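Local coordinates for Rab5 protein, putative (Plasmodium falciparum, PDB 3CLV) that is a Rab5-like member of the Ras family of small G proteins, with guanosine-5'-diphosphate bound in a P-loop-type fold, at residues F44-V49 and N92-I97. Sequence-based numbering, arbitrary orientation. Where two conformers were deposited one is given.
Sequences FCTYVV and NIKFDI
Ile97 turns its CG1 arm back beside its own backbone N (chi1 -52°), and the extended end of that arm carries CD1 along the face of Cys45, Tyr47 and Val49, close to Tyr47 CB and, in one of two cysteine conformers, 3.5 Å from Cys45 SG. Phe95 makes the same first turn (chi1 -66°) and lays one ring edge along strand 44-49: its CE2 lies 3.6 Å from Val49 CG2, while CD2 passes near the carbonyl oxygen of Tyr47. The Tyr47 ring is a looser neighbour, with Phe95 CD2 at its edge, 4.5 Å from Tyr47 CD2.

Behind these side chains the two strands pair antiparallel. Cys45 with Ile97, Tyr47 with Phe95 and Val49 with Ile93 are hydrogen-bonded pairs, each closed by two backbone bonds; the bond from Phe95 N to Tyr47 O is nearly straight, at 2.6 Å. Branched or aromatic, Val49, Ile93, Phe95 and Ile97 suit burial.

The non-hydrogen-bonded pairs, Thr46 with Asp96 and Val48 with Lys94, form the more open face. Exposed Thr46, small and polar, fits there, its CB 3.4 Å from Phe95 O. Val48 sets CG2 against the aliphatic stem of Lys94 at CG (4.0 Å) and CG1 against the amide of Asn92, whose OD1 is held by Asn50. Asp96 bonds Trp98 through OD2 and, in one of two conformers, forms a salt bridge through OD1 to Arg115 of the second subunit.

Strand 43-50 is outermost in the Ras-type sheet within this chain, and 92-99 joins it to the parallel strands through 8-13. The mainly apolar face packs against two helices: Cys45, Tyr47 and Ile97 touch helix 20-29, whereas Tyr47, Phe95 and Ile97 meet helix 191-206.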
ATOM      1  N   PHE A  44      -5.066  -9.246  -4.683  1.00 18.88           N
ATOM      2  CA  PHE A  44      -4.073  -8.551  -5.509  1.00 20.05           C
ATOM      3  C   PHE A  44      -3.780  -9.305  -6.795  1.00 20.57           C
ATOM      4  O   PHE A  44      -3.881 -10.546  -6.838  1.00 19.99           O
ATOM      5  CB  PHE A  44      -2.720  -8.428  -4.794  1.00 20.10           C
ATOM      6  CG  PHE A  44      -2.800  -7.986  -3.361  1.00 20.80           C
ATOM      7  CD1 PHE A  44      -3.144  -6.672  -3.036  1.00 19.72           C
ATOM      8  CD2 PHE A  44      -2.466  -8.876  -2.333  1.00 21.43           C
ATOM      9  CE1 PHE A  44      -3.186  -6.253  -1.690  1.00 20.24           C
ATOM     10  CE2 PHE A  44      -2.488  -8.466  -0.989  1.00 21.48           C
ATOM     11  CZ  PHE A  44      -2.845  -7.153  -0.670  1.00 20.43           C
ATOM     12  N   CYS A  45      -3.378  -8.549  -7.815  1.00 20.56           N
ATOM     13  CA  CYS A  45      -2.881  -9.128  -9.064  0.50 19.67           C
ATOM     14  C   CYS A  45      -2.026  -8.103  -9.795  1.00 20.33           C
ATOM     15  O   CYS A  45      -2.078  -6.913  -9.511  1.00 19.95           O
ATOM     16  CB  CYS A  45      -4.026  -9.615  -9.967  0.50 19.52           C
ATOM     17  SG  CYS A  45      -4.834  -8.343 -10.949  0.50 15.32           S
ATOM     18  N   THR A  46      -1.200  -8.582 -10.720  1.00 20.51           N
ATOM     19  CA  THR A  46      -0.386  -7.675 -11.535  1.00 21.09           C
ATOM     20  C   THR A  46      -0.728  -7.812 -13.024  1.00 21.95           C
ATOM     21  O   THR A  46      -1.312  -8.808 -13.452  1.00 21.97           O
ATOM     22  CB  THR A  46       1.130  -7.823 -11.269  1.00 21.41           C
ATOM     23  OG1 THR A  46       1.570  -9.133 -11.661  1.00 21.75           O
ATOM     24  CG2 THR A  46       1.433  -7.637  -9.792  1.00 19.86           C
ATOM     25  N   TYR A  47      -0.398  -6.788 -13.799  1.00 21.68           N
ATOM     26  CA  TYR A  47      -0.655  -6.808 -15.219  1.00 22.19           C
ATOM     27  C   TYR A  47       0.289  -5.836 -15.883  1.00 22.74           C
ATOM     28  O   TYR A  47       0.525  -4.732 -15.373  1.00 21.93           O
ATOM     29  CB  TYR A  47      -2.112  -6.443 -15.522  1.00 22.44           C
ATOM     30  CG  TYR A  47      -2.449  -6.555 -16.986  1.00 22.13           C
ATOM     31  CD1 TYR A  47      -2.556  -7.813 -17.596  1.00 23.07           C
ATOM     32  CD2 TYR A  47      -2.637  -5.414 -17.769  1.00 20.17           C
ATOM     33  CE1 TYR A  47      -2.860  -7.934 -18.931  1.00 23.96           C
ATOM     34  CE2 TYR A  47      -2.947  -5.522 -19.121  1.00 21.97           C
ATOM     35  CZ  TYR A  47      -3.053  -6.793 -19.691  1.00 23.64           C
ATOM     36  OH  TYR A  47      -3.342  -6.951 -21.025  1.00 25.89           O
ATOM     37  N   VAL A  48       0.844  -6.253 -17.018  1.00 23.12           N
ATOM     38  CA  VAL A  48       1.809  -5.430 -17.723  1.00 23.94           C
ATOM     39  C   VAL A  48       1.234  -4.998 -19.064  1.00 24.72           C
ATOM     40  O   VAL A  48       0.703  -5.811 -19.814  1.00 24.92           O
ATOM     41  CB  VAL A  48       3.133  -6.186 -17.940  1.00 23.97           C
ATOM     42  CG1 VAL A  48       4.129  -5.308 -18.693  1.00 24.02           C
ATOM     43  CG2 VAL A  48       3.711  -6.645 -16.608  1.00 23.93           C
ATOM     44  N   VAL A  49       1.325  -3.711 -19.350  1.00 25.52           N
ATOM     45  CA  VAL A  49       1.025  -3.194 -20.674  1.00 26.54           C
ATOM     46  C   VAL A  49       2.355  -2.731 -21.249  1.00 28.43           C
ATOM     47  O   VAL A  49       3.065  -1.938 -20.627  1.00 28.22           O
ATOM     48  CB  VAL A  49       0.058  -1.971 -20.644  1.00 25.94           C
ATOM     49  CG1 VAL A  49      -0.113  -1.382 -22.050  1.00 24.59           C
ATOM     50  CG2 VAL A  49      -1.305  -2.340 -20.062  1.00 26.15           C
ATOM     51  N   ASN A  92       7.074   0.243 -20.720  1.00 38.12           N
ATOM     52  CA  ASN A  92       6.658  -1.041 -20.189  1.00 35.75           C
ATOM     53  C   ASN A  92       6.041  -0.788 -18.818  1.00 33.05           C
ATOM     54  O   ASN A  92       6.753  -0.591 -17.830  1.00 32.55           O
ATOM     55  CB  ASN A  92       7.842  -1.996 -20.096  1.00 36.50           C
ATOM     56  CG  ASN A  92       7.412  -3.431 -19.859  1.00 38.04           C
ATOM     57  OD1 ASN A  92       6.864  -4.091 -20.754  1.00 38.91           O
ATOM     58  ND2 ASN A  92       7.676  -3.931 -18.655  1.00 39.73           N
ATOM     59  N   ILE A  93       4.714  -0.769 -18.776  1.00 29.74           N
ATOM     60  CA  ILE A  93       3.998  -0.325 -17.584  1.00 26.85           C
ATOM     61  C   ILE A  93       3.325  -1.472 -16.841  1.00 25.32           C
ATOM     62  O   ILE A  93       2.427  -2.140 -17.370  1.00 23.48           O
ATOM     63  CB  ILE A  93       3.010   0.813 -17.928  1.00 27.16           C
ATOM     64  CG1 ILE A  93       3.816   2.042 -18.365  1.00 27.97           C
ATOM     65  CG2 ILE A  93       2.091   1.141 -16.733  1.00 25.90           C
ATOM     66  CD1 ILE A  93       3.170   2.829 -19.456  1.00 28.57           C
ATOM     67  N   LYS A  94       3.791  -1.695 -15.614  1.00 23.04           N
ATOM     68  CA  LYS A  94       3.299  -2.780 -14.774  1.00 21.85           C
ATOM     69  C   LYS A  94       2.334  -2.257 -13.712  1.00 20.23           C
ATOM     70  O   LYS A  94       2.668  -1.355 -12.944  1.00 19.87           O
ATOM     71  CB  LYS A  94       4.474  -3.497 -14.129  1.00 22.01           C
ATOM     72  CG  LYS A  94       4.087  -4.592 -13.156  1.00 23.91           C
ATOM     73  CD  LYS A  94       5.341  -5.329 -12.745  1.00 26.11           C
ATOM     74  CE  LYS A  94       5.087  -6.241 -11.575  1.00 29.69           C
ATOM     75  NZ  LYS A  94       6.296  -7.100 -11.358  1.00 31.84           N
ATOM     76  N   PHE A  95       1.124  -2.812 -13.705  1.00 18.68           N
ATOM     77  CA  PHE A  95       0.090  -2.439 -12.744  1.00 18.23           C
ATOM     78  C   PHE A  95       0.084  -3.403 -11.572  1.00 18.09           C
ATOM     79  O   PHE A  95       0.139  -4.610 -11.787  1.00 18.08           O
ATOM     80  CB  PHE A  95      -1.291  -2.441 -13.422  1.00 18.00           C
ATOM     81  CG  PHE A  95      -1.435  -1.388 -14.484  1.00 18.30           C
ATOM     82  CD1 PHE A  95      -1.848  -0.095 -14.150  1.00 18.37           C
ATOM     83  CD2 PHE A  95      -1.141  -1.681 -15.817  1.00 18.62           C
ATOM     84  CE1 PHE A  95      -1.977   0.897 -15.128  1.00 18.91           C
ATOM     85  CE2 PHE A  95      -1.258  -0.699 -16.812  1.00 19.67           C
ATOM     86  CZ  PHE A  95      -1.686   0.602 -16.465  1.00 18.48           C
ATOM     87  N   ASP A  96       0.053  -2.868 -10.346  1.00 17.11           N
ATOM     88  CA  ASP A  96      -0.164  -3.674  -9.158  0.50 17.06           C
ATOM     89  C   ASP A  96      -1.598  -3.389  -8.701  1.00 16.74           C
ATOM     90  O   ASP A  96      -1.850  -2.365  -8.067  1.00 17.38           O
ATOM     91  CB  ASP A  96       0.882  -3.318  -8.088  0.50 16.77           C
ATOM     92  CG  ASP A  96       0.576  -3.920  -6.714  0.50 17.48           C
ATOM     93  OD1 ASP A  96      -0.196  -4.901  -6.605  0.50 15.92           O
ATOM     94  OD2 ASP A  96       1.127  -3.398  -5.722  0.50 19.10           O
ATOM     95  N   ILE A  97      -2.521  -4.284  -9.044  1.00 16.29           N
ATOM     96  CA  ILE A  97      -3.955  -4.052  -8.831  1.00 15.85           C
ATOM     97  C   ILE A  97      -4.445  -4.586  -7.502  1.00 15.10           C
ATOM     98  O   ILE A  97      -4.326  -5.781  -7.221  1.00 14.61           O
ATOM     99  CB  ILE A  97      -4.785  -4.671  -9.971  1.00 16.42           C
ATOM    100  CG1 ILE A  97      -4.233  -4.182 -11.319  1.00 18.24           C
ATOM    101  CG2 ILE A  97      -6.255  -4.277  -9.840  1.00 17.23           C
ATOM    102  CD1 ILE A  97      -4.479  -5.161 -12.482  1.00 20.41           C
TER